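Local coordinates for protein 1,4-dihydroxy-2-naphthoyl-CoA hydrolase (Escherichia coli, PDB 1VH5) that hydrolyses 1,4-dihydroxy-2-naphthoyl-CoA to 1,4-dihydroxy-2-naphthoate and CoA in menaquinone biosynthesis, and also cleaves many other acyl-CoA thioesters, at residues 21-33 with 38-50. Numbering follows the deposited sequence. Where two conformers were deposited one is given.
Sequences NMVGFLDIRFEHI and LEATMPVDSRTKQ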
# COMPACT_ATOMS: atom_id res chain seq x y z
N ASN A 21 1.86 -15.86 2.14
CA ASN A 21 1.10 -14.69 1.65
C ASN A 21 1.99 -13.45 1.72
O ASN A 21 3.17 -13.55 2.01
CB ASN A 21 -0.27 -14.54 2.35
CG ASN A 21 -0.18 -14.45 3.83
OD1 ASN A 21 0.20 -13.42 4.39
ND2 ASN A 21 -0.51 -15.55 4.50
N MET A 22 1.41 -12.28 1.47
CA MET A 22 2.23 -11.09 1.28
C MET A 22 3.05 -10.75 2.54
O MET A 22 4.19 -10.29 2.43
CB MET A 22 1.38 -9.90 0.86
CG MET A 22 2.21 -8.65 0.44
SD MET A 22 1.15 -7.39 -0.27
CE MET A 22 2.30 -6.65 -1.41
N VAL A 23 2.45 -10.91 3.71
CA VAL A 23 3.14 -10.58 4.94
C VAL A 23 4.46 -11.41 5.03
O VAL A 23 5.52 -10.87 5.32
CB VAL A 23 2.25 -10.79 6.19
CG1 VAL A 23 3.08 -10.95 7.42
CG2 VAL A 23 1.33 -9.55 6.41
N GLY A 24 4.36 -12.71 4.74
CA GLY A 24 5.51 -13.59 4.73
C GLY A 24 6.50 -13.22 3.65
O GLY A 24 7.71 -13.15 3.89
N PHE A 25 5.99 -12.96 2.45
CA PHE A 25 6.82 -12.58 1.30
C PHE A 25 7.68 -11.37 1.60
O PHE A 25 8.84 -11.32 1.20
CB PHE A 25 5.94 -12.34 0.07
CG PHE A 25 6.70 -12.10 -1.23
CD1 PHE A 25 7.39 -13.13 -1.85
CD2 PHE A 25 6.66 -10.85 -1.85
CE1 PHE A 25 8.07 -12.93 -3.04
CE2 PHE A 25 7.35 -10.64 -3.06
CZ PHE A 25 8.05 -11.69 -3.65
N LEU A 26 7.11 -10.37 2.28
CA LEU A 26 7.85 -9.15 2.57
C LEU A 26 8.63 -9.18 3.89
O LEU A 26 9.25 -8.17 4.26
CB LEU A 26 6.92 -7.93 2.54
CG LEU A 26 6.19 -7.65 1.23
CD1 LEU A 26 5.37 -6.34 1.40
CD2 LEU A 26 7.17 -7.47 0.07
N ASP A 27 8.55 -10.30 4.61
CA ASP A 27 9.21 -10.43 5.93
C ASP A 27 8.72 -9.41 6.93
O ASP A 27 9.50 -8.87 7.71
CB ASP A 27 10.75 -10.33 5.78
CG ASP A 27 11.51 -10.75 7.03
OD1 ASP A 27 12.56 -10.11 7.31
OD2 ASP A 27 11.14 -11.69 7.77
N ILE A 28 7.42 -9.14 6.89
CA ILE A 28 6.82 -8.38 7.97
C ILE A 28 6.77 -9.27 9.22
O ILE A 28 6.29 -10.42 9.14
CB ILE A 28 5.43 -7.87 7.52
CG1 ILE A 28 5.63 -6.78 6.45
CG2 ILE A 28 4.66 -7.28 8.69
CD1 ILE A 28 4.34 -6.42 5.64
N ARG A 29 7.26 -8.75 10.35
CA ARG A 29 7.36 -9.52 11.58
C ARG A 29 6.67 -8.74 12.69
O ARG A 29 7.08 -7.62 13.03
CB ARG A 29 8.84 -9.70 11.99
CG ARG A 29 9.81 -10.18 10.94
CD ARG A 29 11.12 -10.71 11.52
NE ARG A 29 12.12 -10.99 10.49
CZ ARG A 29 13.40 -10.62 10.53
NH1 ARG A 29 14.21 -10.94 9.52
NH2 ARG A 29 13.87 -9.91 11.55
N PHE A 30 5.66 -9.35 13.31
CA PHE A 30 5.11 -8.77 14.55
C PHE A 30 6.11 -8.90 15.70
O PHE A 30 6.71 -9.96 15.89
CB PHE A 30 3.75 -9.43 14.89
CG PHE A 30 2.68 -9.03 13.92
CD1 PHE A 30 2.50 -9.70 12.71
CD2 PHE A 30 1.90 -7.93 14.18
CE1 PHE A 30 1.54 -9.28 11.78
CE2 PHE A 30 0.97 -7.48 13.26
CZ PHE A 30 0.75 -8.16 12.09
N GLU A 31 6.32 -7.82 16.42
CA GLU A 31 7.36 -7.71 17.45
C GLU A 31 6.83 -7.48 18.84
O GLU A 31 7.54 -7.75 19.83
CB GLU A 31 8.26 -6.52 17.15
CG GLU A 31 8.86 -6.49 15.77
CD GLU A 31 10.30 -6.93 15.74
OE1 GLU A 31 10.85 -7.21 16.82
OE2 GLU A 31 10.88 -6.97 14.66
N HIS A 32 5.65 -6.87 18.98
CA HIS A 32 5.19 -6.49 20.30
C HIS A 32 3.68 -6.38 20.32
O HIS A 32 3.09 -5.73 19.44
CB HIS A 32 5.84 -5.16 20.72
CG HIS A 32 5.31 -4.60 22.00
ND1 HIS A 32 5.64 -5.13 23.22
CD2 HIS A 32 4.50 -3.55 22.25
CE1 HIS A 32 5.04 -4.43 24.17
NE2 HIS A 32 4.34 -3.46 23.61
N ILE A 33 3.04 -7.05 21.28
CA ILE A 33 1.62 -6.86 21.58
C ILE A 33 1.50 -6.24 22.96
O ILE A 33 1.69 -6.92 24.00
CB ILE A 33 0.84 -8.19 21.59
CG1 ILE A 33 1.13 -9.04 20.35
CG2 ILE A 33 -0.66 -7.91 21.70
CD1 ILE A 33 0.55 -10.46 20.46
N LEU A 38 -0.05 -2.45 18.89
CA LEU A 38 0.53 -3.60 18.19
C LEU A 38 1.68 -3.10 17.31
O LEU A 38 1.52 -2.11 16.60
CB LEU A 38 -0.55 -4.33 17.41
CG LEU A 38 -0.21 -5.65 16.73
CD1 LEU A 38 0.26 -6.73 17.73
CD2 LEU A 38 -1.39 -6.12 15.92
N GLU A 39 2.86 -3.73 17.37
CA GLU A 39 4.00 -3.29 16.55
C GLU A 39 4.51 -4.42 15.68
O GLU A 39 4.56 -5.59 16.08
CB GLU A 39 5.19 -2.80 17.39
CG GLU A 39 4.83 -1.79 18.45
CD GLU A 39 6.01 -1.34 19.30
OE1 GLU A 39 7.14 -1.86 19.10
OE2 GLU A 39 5.80 -0.46 20.17
N ALA A 40 4.89 -4.05 14.45
CA ALA A 40 5.54 -4.97 13.54
C ALA A 40 6.63 -4.25 12.76
O ALA A 40 6.54 -3.03 12.53
CB ALA A 40 4.57 -5.59 12.62
N THR A 41 7.66 -4.99 12.33
CA THR A 41 8.70 -4.40 11.49
C THR A 41 8.72 -5.01 10.09
O THR A 41 8.15 -6.03 9.83
CB THR A 41 10.09 -4.54 12.12
OG1 THR A 41 10.40 -5.94 12.23
CG2 THR A 41 10.15 -3.92 13.51
N MET A 42 9.42 -4.32 9.19
CA MET A 42 9.53 -4.71 7.78
C MET A 42 10.86 -4.21 7.25
O MET A 42 11.25 -3.08 7.53
CB MET A 42 8.39 -4.10 6.97
CG MET A 42 8.36 -4.40 5.45
SD MET A 42 7.00 -3.60 4.61
CE MET A 42 7.53 -1.99 4.73
N PRO A 43 11.56 -5.05 6.47
CA PRO A 43 12.86 -4.60 5.95
C PRO A 43 12.65 -3.60 4.82
O PRO A 43 11.62 -3.63 4.12
CB PRO A 43 13.46 -5.90 5.38
CG PRO A 43 12.28 -6.70 4.94
CD PRO A 43 11.22 -6.40 6.00
N VAL A 44 13.64 -2.72 4.68
CA VAL A 44 13.78 -1.86 3.51
C VAL A 44 14.78 -2.62 2.64
O VAL A 44 15.98 -2.62 2.88
CB VAL A 44 14.29 -0.43 3.87
CG1 VAL A 44 14.35 0.44 2.62
CG2 VAL A 44 13.43 0.23 4.96
N ASP A 45 14.26 -3.37 1.69
CA ASP A 45 15.10 -4.26 0.86
C ASP A 45 14.56 -4.33 -0.57
O ASP A 45 13.62 -3.62 -0.96
CB ASP A 45 15.26 -5.64 1.51
CG ASP A 45 14.01 -6.49 1.46
OD1 ASP A 45 14.07 -7.62 1.98
OD2 ASP A 45 12.95 -6.14 0.93
N SER A 46 15.10 -5.22 -1.38
CA SER A 46 14.73 -5.26 -2.77
C SER A 46 13.24 -5.51 -2.99
O SER A 46 12.72 -5.13 -4.05
CB SER A 46 15.61 -6.27 -3.53
OG SER A 46 15.35 -7.58 -3.11
N ARG A 47 12.55 -6.13 -2.03
CA ARG A 47 11.13 -6.45 -2.19
C ARG A 47 10.24 -5.31 -1.77
O ARG A 47 9.05 -5.33 -2.06
CB ARG A 47 10.74 -7.72 -1.41
CG ARG A 47 11.37 -8.97 -1.99
CD ARG A 47 11.05 -10.24 -1.21
NE ARG A 47 11.68 -11.42 -1.81
CZ ARG A 47 11.43 -12.68 -1.44
NH1 ARG A 47 12.07 -13.67 -2.06
NH2 ARG A 47 10.55 -12.95 -0.48
N THR A 48 10.80 -4.33 -1.06
CA THR A 48 10.03 -3.19 -0.58
C THR A 48 10.55 -1.82 -1.05
O THR A 48 10.03 -0.77 -0.65
CB THR A 48 9.95 -3.18 0.93
OG1 THR A 48 11.28 -3.05 1.48
CG2 THR A 48 9.35 -4.49 1.53
N LYS A 49 11.55 -1.82 -1.92
CA LYS A 49 12.09 -0.58 -2.49
C LYS A 49 11.42 -0.20 -3.79
O LYS A 49 11.02 -1.05 -4.57
CB LYS A 49 13.62 -0.69 -2.71
CG LYS A 49 14.40 -0.57 -1.40
CD LYS A 49 15.86 -1.05 -1.58
CE LYS A 49 16.73 -0.74 -0.37
NZ LYS A 49 18.15 -1.14 -0.62
N GLN A 50 11.39 1.11 -4.04
CA GLN A 50 11.01 1.62 -5.36
C GLN A 50 12.29 1.67 -6.23
O GLN A 50 13.38 1.36 -5.72
CB GLN A 50 10.23 2.95 -5.31
CG GLN A 50 10.58 3.90 -4.19
CD GLN A 50 11.76 4.76 -4.53
OE1 GLN A 50 12.85 4.25 -4.85
NE2 GLN A 50 11.56 6.08 -4.49
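R29 and T41 pair through both backbone bonds where strands 29-33 and 38-43 run antiparallel, their axes 4.3 Å apart at closest. Further along, the register slips by one: E31 and H32 both face E39, a classic beta bulge, with E39 O taking E31 N at 2.9 Å and H32 N only weakly. On one face, A40 CB sits over the F30 ring, while L38 CD2 meets F30 CE2 and L38 CD1 lies against I33 CG1; helix 11-16 packs against all three. On the face that carries T41, the E31 chain, bent at chi2 (-102°), brings OE2 to T41 OG1, accepting at 2.7 Å through its anti lone pair; T41 OG1 also hydrogen-bonds R99 NE. Beyond the strands, the extended R47 lays its guanidinium flat on the F25 ring, planes 17° apart, and R47 NH2 donates to F25 O at 2.9 Å, in the carbonyl plane. An alanine here would probably leave F25 O without this donor and the ring less restrained. I28 CG1 packs on M42 CG. Strand 29-33 is the sheet's outer strand within the chain, and 38-43 joins it to 99-106; I28 and A40 touch helix 57-74, which this sheet wraps in the hotdog fold.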